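Local coordinates for oxidoreductase, Gfo/Idh/MocA family (Vibrio cholerae, PDB 1XEA), which probably catalyses the oxidation or reduction of a small-molecule substrate, using a nicotinamide nucleotide bound by its Rossmann-fold domain, at residues L128-Q131 with E135-Q138; Q139-L144 with G207-H212; G243-W246 with E251-V254. All coordinates share one frame; numbering follows the deposited sequence.

Contact 1: residues L128-Q131 with E135-Q138; sequences LYNQ and ELAQ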
loop_
_atom_site.group_PDB
_atom_site.type_symbol
_atom_site.label_atom_id
_atom_site.label_comp_id
_atom_site.label_asym_id
_atom_site.label_seq_id
_atom_site.Cartn_x
_atom_site.Cartn_y
_atom_site.Cartn_z
ATOM N N LEU A 128 9.771 16.611 -3.729
ATOM C CA LEU A 128 8.587 15.928 -4.206
ATOM C C LEU A 128 7.312 16.728 -3.959
ATOM O O LEU A 128 6.367 16.662 -4.748
ATOM C CB LEU A 128 8.451 14.532 -3.582
ATOM C CG LEU A 128 7.287 13.668 -4.114
ATOM C CD1 LEU A 128 7.595 13.212 -5.521
ATOM C CD2 LEU A 128 7.064 12.472 -3.220
ATOM N N TYR A 129 7.255 17.501 -2.884
ATOM C CA TYR A 129 6.027 18.249 -2.637
ATOM C C TYR A 129 5.889 19.506 -3.479
ATOM O O TYR A 129 4.801 19.805 -3.958
ATOM C CB TYR A 129 5.906 18.628 -1.162
ATOM C CG TYR A 129 5.935 17.471 -0.192
ATOM C CD1 TYR A 129 5.896 16.140 -0.637
ATOM C CD2 TYR A 129 5.995 17.710 1.175
ATOM C CE1 TYR A 129 5.920 15.079 0.267
ATOM C CE2 TYR A 129 6.017 16.667 2.089
ATOM C CZ TYR A 129 5.982 15.360 1.634
ATOM O OH TYR A 129 6.010 14.335 2.546
ATOM N N ASN A 130 6.984 20.241 -3.650
ATOM C CA ASN A 130 6.946 21.471 -4.433
ATOM C C ASN A 130 6.805 21.191 -5.923
ATOM O O ASN A 130 6.373 22.055 -6.686
ATOM C CB ASN A 130 8.199 22.310 -4.178
ATOM C CG ASN A 130 8.323 22.767 -2.722
ATOM O OD1 ASN A 130 7.384 22.646 -1.927
ATOM N ND2 ASN A 130 9.488 23.306 -2.373
ATOM N N GLN A 131 7.173 19.982 -6.337
ATOM C CA GLN A 131 7.080 19.601 -7.739
ATOM C C GLN A 131 5.636 19.440 -8.161
ATOM O O GLN A 131 5.266 19.775 -9.284
ATOM C CB GLN A 131 7.810 18.292 -7.983
ATOM C CG GLN A 131 7.466 17.656 -9.311
ATOM C CD GLN A 131 8.197 16.336 -9.521
ATOM O OE1 GLN A 131 7.818 15.531 -10.388
ATOM N NE2 GLN A 131 9.259 16.107 -8.727
ATOM N N GLU A 135 1.727 25.764 -4.831
ATOM C CA GLU A 135 1.431 26.612 -3.699
ATOM C C GLU A 135 2.539 26.482 -2.641
ATOM O O GLU A 135 2.851 27.443 -1.948
ATOM C CB GLU A 135 0.082 26.237 -3.084
ATOM C CG GLU A 135 -1.166 26.709 -3.850
ATOM C CD GLU A 135 -1.407 25.992 -5.183
ATOM O OE1 GLU A 135 -0.995 24.819 -5.340
ATOM O OE2 GLU A 135 -2.036 26.611 -6.071
ATOM N N LEU A 136 3.141 25.309 -2.499
ATOM C CA LEU A 136 4.194 25.201 -1.511
ATOM C C LEU A 136 5.465 25.832 -2.024
ATOM O O LEU A 136 6.180 26.505 -1.278
ATOM C CB LEU A 136 4.464 23.749 -1.117
ATOM C CG LEU A 136 3.446 23.154 -0.147
ATOM C CD1 LEU A 136 3.879 21.762 0.217
ATOM C CD2 LEU A 136 3.312 24.016 1.096
ATOM N N ALA A 137 5.756 25.627 -3.301
ATOM C CA ALA A 137 6.970 26.197 -3.886
ATOM C C ALA A 137 6.934 27.716 -3.812
ATOM O O ALA A 137 7.875 28.338 -3.327
ATOM C CB ALA A 137 7.111 25.755 -5.334
ATOM N N GLN A 138 5.836 28.297 -4.285
ATOM C CA GLN A 138 5.671 29.737 -4.289
ATOM C C GLN A 138 5.303 30.322 -2.933
ATOM O O GLN A 138 5.328 31.537 -2.746
ATOM C CB GLN A 138 4.617 30.117 -5.305
ATOM C CG GLN A 138 4.984 29.768 -6.713
ATOM C CD GLN A 138 3.783 29.898 -7.638
ATOM O OE1 GLN A 138 2.788 29.165 -7.495
ATOM N NE2 GLN A 138 3.857 30.843 -8.583
#

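Contact 2: residues Q139-L144 with G207-H212; sequences QECGAL and GDTLLH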
loop_
_atom_site.group_PDB
_atom_site.type_symbol
_atom_site.label_atom_id
_atom_site.label_comp_id
_atom_site.label_asym_id
_atom_site.label_seq_id
_atom_site.Cartn_x
_atom_site.Cartn_y
_atom_site.Cartn_z
ATOM N N GLN A 139 4.958 29.452 -1.993
ATOM C CA GLN A 139 4.599 29.869 -0.641
ATOM C C GLN A 139 3.321 30.708 -0.593
ATOM O O GLN A 139 3.284 31.777 0.015
ATOM C CB GLN A 139 5.778 30.620 -0.002
ATOM C CG GLN A 139 7.084 29.861 -0.163
ATOM C CD GLN A 139 8.153 30.273 0.822
ATOM O OE1 GLN A 139 7.928 30.281 2.031
ATOM N NE2 GLN A 139 9.337 30.600 0.311
ATOM N N GLU A 140 2.272 30.205 -1.239
ATOM C CA GLU A 140 0.973 30.869 -1.266
ATOM C C GLU A 140 -0.104 29.821 -0.978
ATOM O O GLU A 140 0.201 28.655 -0.740
ATOM C CB GLU A 140 0.679 31.471 -2.647
ATOM C CG GLU A 140 1.798 32.268 -3.283
ATOM C CD GLU A 140 1.394 32.886 -4.623
ATOM O OE1 GLU A 140 0.623 33.872 -4.620
ATOM O OE2 GLU A 140 1.845 32.381 -5.677
ATOM N N CYS A 141 -1.363 30.245 -1.016
ATOM C CA CYS A 141 -2.480 29.343 -0.807
ATOM C C CYS A 141 -3.036 28.931 -2.171
ATOM O O CYS A 141 -3.552 27.828 -2.325
ATOM C CB CYS A 141 -3.567 30.032 -0.001
ATOM S SG CYS A 141 -3.135 30.324 1.700
ATOM N N GLY A 142 -2.933 29.828 -3.150
ATOM C CA GLY A 142 -3.405 29.552 -4.496
ATOM C C GLY A 142 -4.768 28.893 -4.624
ATOM O O GLY A 142 -5.787 29.416 -4.171
ATOM N N ALA A 143 -4.790 27.726 -5.251
ATOM C CA ALA A 143 -6.041 27.014 -5.436
ATOM C C ALA A 143 -6.305 26.018 -4.311
ATOM O O ALA A 143 -7.337 25.347 -4.299
ATOM C CB ALA A 143 -6.031 26.300 -6.779
ATOM N N LEU A 144 -5.374 25.920 -3.368
ATOM C CA LEU A 144 -5.514 24.988 -2.250
ATOM C C LEU A 144 -6.807 25.165 -1.465
ATOM O O LEU A 144 -7.049 26.225 -0.896
ATOM C CB LEU A 144 -4.331 25.128 -1.286
ATOM C CG LEU A 144 -3.062 24.347 -1.619
ATOM C CD1 LEU A 144 -1.993 24.619 -0.560
ATOM C CD2 LEU A 144 -3.381 22.866 -1.682
ATOM N N GLY A 207 -9.538 32.574 3.857
ATOM C CA GLY A 207 -10.192 32.662 2.567
ATOM C C GLY A 207 -10.848 31.339 2.247
ATOM O O GLY A 207 -11.686 30.861 3.006
ATOM N N ASP A 208 -10.464 30.738 1.130
ATOM C CA ASP A 208 -11.042 29.468 0.734
ATOM C C ASP A 208 -10.086 28.329 1.018
ATOM O O ASP A 208 -10.205 27.248 0.444
ATOM C CB ASP A 208 -11.382 29.486 -0.756
ATOM C CG ASP A 208 -12.280 30.640 -1.131
ATOM O OD1 ASP A 208 -13.342 30.802 -0.496
ATOM O OD2 ASP A 208 -11.918 31.388 -2.059
ATOM N N THR A 209 -9.141 28.563 1.912
ATOM C CA THR A 209 -8.166 27.537 2.227
ATOM C C THR A 209 -8.160 27.171 3.698
ATOM O O THR A 209 -8.099 28.043 4.554
ATOM C CB THR A 209 -6.758 28.002 1.844
ATOM O OG1 THR A 209 -6.755 28.437 0.478
ATOM C CG2 THR A 209 -5.762 26.866 2.020
ATOM N N LEU A 210 -8.224 25.884 3.996
ATOM C CA LEU A 210 -8.199 25.463 5.379
ATOM C C LEU A 210 -6.827 24.870 5.667
ATOM O O LEU A 210 -6.423 23.881 5.046
ATOM C CB LEU A 210 -9.296 24.435 5.638
ATOM C CG LEU A 210 -9.336 23.801 7.038
ATOM C CD1 LEU A 210 -9.823 24.786 8.089
ATOM C CD2 LEU A 210 -10.256 22.593 6.984
ATOM N N LEU A 211 -6.111 25.502 6.597
ATOM C CA LEU A 211 -4.767 25.087 6.997
ATOM C C LEU A 211 -4.836 24.285 8.292
ATOM O O LEU A 211 -5.652 24.579 9.164
ATOM C CB LEU A 211 -3.886 26.328 7.165
ATOM C CG LEU A 211 -3.873 27.207 5.912
ATOM C CD1 LEU A 211 -2.897 28.364 6.055
ATOM C CD2 LEU A 211 -3.487 26.349 4.729
ATOM N N HIS A 212 -3.986 23.271 8.422
ATOM C CA HIS A 212 -4.016 22.424 9.612
ATOM C C HIS A 212 -2.675 21.785 9.948
ATOM O O HIS A 212 -2.079 21.087 9.124
ATOM C CB HIS A 212 -5.072 21.327 9.422
ATOM C CG HIS A 212 -5.288 20.460 10.628
ATOM N ND1 HIS A 212 -6.121 19.360 10.611
ATOM C CD2 HIS A 212 -4.794 20.534 11.888
ATOM C CE1 HIS A 212 -6.132 18.796 11.806
ATOM N NE2 HIS A 212 -5.334 19.489 12.598
#

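Contact 3: residues G243-W246 with E251-V254; sequences GKMW and ESRV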
loop_
_atom_site.group_PDB
_atom_site.type_symbol
_atom_site.label_atom_id
_atom_site.label_comp_id
_atom_site.label_asym_id
_atom_site.label_seq_id
_atom_site.Cartn_x
_atom_site.Cartn_y
_atom_site.Cartn_z
ATOM N N GLY A 243 3.958 9.167 -2.565
ATOM C CA GLY A 243 2.667 9.770 -2.331
ATOM C C GLY A 243 1.665 9.289 -3.351
ATOM O O GLY A 243 2.033 8.721 -4.380
ATOM N N LYS A 244 0.390 9.500 -3.069
ATOM C CA LYS A 244 -0.615 9.102 -4.020
ATOM C C LYS A 244 -1.430 10.313 -4.438
ATOM O O LYS A 244 -1.655 11.224 -3.645
ATOM C CB LYS A 244 -1.501 7.990 -3.450
ATOM C CG LYS A 244 -1.826 8.121 -1.985
ATOM C CD LYS A 244 -2.636 6.932 -1.462
ATOM C CE LYS A 244 -1.811 5.653 -1.371
ATOM N NZ LYS A 244 -2.429 4.639 -0.448
HETATM N N MSE A 245 -1.827 10.330 -5.707
HETATM C CA MSE A 245 -2.608 11.412 -6.293
HETATM C C MSE A 245 -3.984 10.898 -6.691
HETATM O O MSE A 245 -4.109 9.880 -7.377
HETATM C CB MSE A 245 -1.885 11.944 -7.528
HETATM C CG MSE A 245 -2.574 13.101 -8.229
HETATM SE SE MSE A 245 -1.661 13.695 -9.883
HETATM C CE MSE A 245 -2.903 12.940 -11.190
ATOM N N TRP A 246 -5.011 11.605 -6.241
ATOM C CA TRP A 246 -6.390 11.260 -6.551
ATOM C C TRP A 246 -6.943 12.309 -7.526
ATOM O O TRP A 246 -7.103 13.482 -7.179
ATOM C CB TRP A 246 -7.216 11.232 -5.267
ATOM C CG TRP A 246 -6.842 10.127 -4.347
ATOM C CD1 TRP A 246 -6.818 8.796 -4.639
ATOM C CD2 TRP A 246 -6.463 10.241 -2.970
ATOM N NE1 TRP A 246 -6.448 8.075 -3.534
ATOM C CE2 TRP A 246 -6.223 8.939 -2.497
ATOM C CE3 TRP A 246 -6.302 11.317 -2.093
ATOM C CZ2 TRP A 246 -5.832 8.679 -1.185
ATOM C CZ3 TRP A 246 -5.912 11.061 -0.781
ATOM C CH2 TRP A 246 -5.680 9.751 -0.340
ATOM N N GLU A 251 -6.730 6.755 -8.490
ATOM C CA GLU A 251 -5.600 6.893 -7.596
ATOM C C GLU A 251 -4.366 6.491 -8.366
ATOM O O GLU A 251 -4.330 5.431 -8.987
ATOM C CB GLU A 251 -5.775 5.989 -6.375
ATOM C CG GLU A 251 -4.491 5.682 -5.609
ATOM C CD GLU A 251 -4.761 4.991 -4.282
ATOM O OE1 GLU A 251 -3.907 4.194 -3.835
ATOM O OE2 GLU A 251 -5.824 5.243 -3.671
ATOM N N SER A 252 -3.362 7.357 -8.360
ATOM C CA SER A 252 -2.104 7.042 -9.033
ATOM C C SER A 252 -0.980 7.346 -8.062
ATOM O O SER A 252 -1.162 8.110 -7.117
ATOM C CB SER A 252 -1.938 7.851 -10.319
ATOM O OG SER A 252 -2.350 9.191 -10.152
ATOM N N ARG A 253 0.173 6.735 -8.293
ATOM C CA ARG A 253 1.336 6.904 -7.437
ATOM C C ARG A 253 2.225 8.023 -7.955
ATOM O O ARG A 253 2.419 8.146 -9.159
ATOM C CB ARG A 253 2.113 5.582 -7.397
ATOM C CG ARG A 253 3.475 5.648 -6.749
ATOM C CD ARG A 253 4.050 4.238 -6.493
ATOM N NE ARG A 253 5.415 4.263 -5.946
ATOM C CZ ARG A 253 6.505 4.576 -6.643
ATOM N NH1 ARG A 253 6.397 4.893 -7.931
ATOM N NH2 ARG A 253 7.693 4.575 -6.044
ATOM N N VAL A 254 2.706 8.873 -7.052
ATOM C CA VAL A 254 3.628 9.951 -7.412
ATOM C C VAL A 254 4.849 9.750 -6.524
ATOM O O VAL A 254 4.729 9.706 -5.297
ATOM C CB VAL A 254 3.071 11.384 -7.131
ATOM C CG1 VAL A 254 2.011 11.765 -8.143
ATOM C CG2 VAL A 254 2.532 11.472 -5.721
#

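Contact 1: residues L128-Q131 with E135-Q138
N130 reaches A137 and L136 with a side-chain amide whose ND2 is hydrogen-bonded to the backbone oxygen of R124. The contact lies in the bend between two short consecutive helices, 127-132 and 134-138, which come after the last strand of the Rossmann sheet and pack against the large mixed sheet. With its CG beside the backbone N and anti to the carbonyl carbon (chi1 -63°), N130 swings its amide into the angle between the helices. One face of the amide is laid over the turn at A137: A137 CA sits almost directly above N130 CG, 3.9 Å away. N130 OD1 points toward the neighbouring residue and approaches L136 CB at 3.2 Å, a contact with carbon and not a polar bond. The N130 and L136 side chains cross at about a right angle, the closest approach being at the leucine's CB. The bond to R124 fixes how the amide is turned, because it commits the nitrogen end to the chain just before helix 127-132. On the buried side the contact is apolar. L136 continues onto L147 and W149 of strand 146-152, while Y129 sets its ring against F237 and hydrogen-bonds S239 O through its hydroxyl. Between these two anchored residues, L136 CD1 meets the root of the tyrosine, 4.0 Å from Y129 CB.

Contact 2: residues Q139-L144 with G207-H212
T209 opens strand 209-216 of the mixed sheet and turns its side chain onto C141 and L144, the two ends of a type II' beta turn. Its CB lies 3.3 Å from L144 O, and from there one branch meets the oxygen head-on and the other lies beside it. OG1, set beside the backbone N (chi1 -53°), gives its proton to L144 O at 2.6 Å. The C=O...OG1 angle of 162° places the hydroxyl almost straight ahead of the carbonyl. The same OG1 rests 3.6 Å from C141 CB, so the hydroxyl bonds the last residue of the turn and packs against the first. CG2, directed anti to the backbone N, flanks the carbonyl and touches L144 CB at 4.0 Å. This single side-chain bond ties the connection to the strand just ahead of the regular parallel pairing, in which the backbone of L210 bonds to R145 and L147. L144 itself is buried, its side chain packed on L177, A228 and Y230, whereas D208 and L210 also pack against H191 and R199 of a second subunit. Upstream, the chain leaves helix 134-138 through a Schellman motif with Q139 as its C-prime residue. It then reverses at G142, whose positive phi suits the second position of a type II' turn. The turn is closed by L144 N bonding to C141 O at 2.8 Å.

Contact 3: residues G243-W246 with E251-V254
G243 and V254, like M245 and S252, are hydrogen-bonded pairs of an antiparallel hairpin, close-packed through its backbone bonds and V254. V254 N bonds G243 O at 2.8 Å, and M245 N meets S252 O at 2.7 Å; S252 N bonds M245 O. V254 CG2 sits over the G243 carbonyl while its CG1 packs on M245 CB at 3.9 Å. On the face of W246 and E251, the glutamate runs alongside the indole, its CG anti to the backbone N (chi1 160°). That course brings E251 OE2 into the ring plane at the edge, where W246 NE1 donates to it at 2.9 Å from above the carboxylate plane. The fit is looser beside it: K244 CG lies over the rim of one indole face, but K244 NZ stays 3.7 Å from E251 OE1, a long salt bridge. R253 barely touches the other strand; its extended chain leads away, and R253 packs on E251 of a third subunit. Strand 233-237 borders the hairpin through backbone bonds to K244 and W246, and W246 packs on I221 of a second subunit. At the other edge, backbone hydrogen bonds from E251 and R253 to the third subunit carry outer strand 250-255 into the assembly.

How the contacts relate
Along the chain the contacts follow in series, contact 1 leading directly into contact 2 and contact 3 coming last. The centres of contacts 1 and 2 are about 13 Å apart, and E135 joins them: its O probably accepts from E140 N and its OE2 from A143 N, so the end of helix 134-138 appears bonded directly to the turn that follows. Contact 3, about 16 Å from contact 1, meets it lightly where L128 CD2 approaches V254 O at 4.2 Å. Contacts 2 and 3, about 21 Å apart, do not touch but belong to the same mixed sheet. The short helices pack on this sheet, whose strands in contacts 2 and 3 both reach neighbouring subunits.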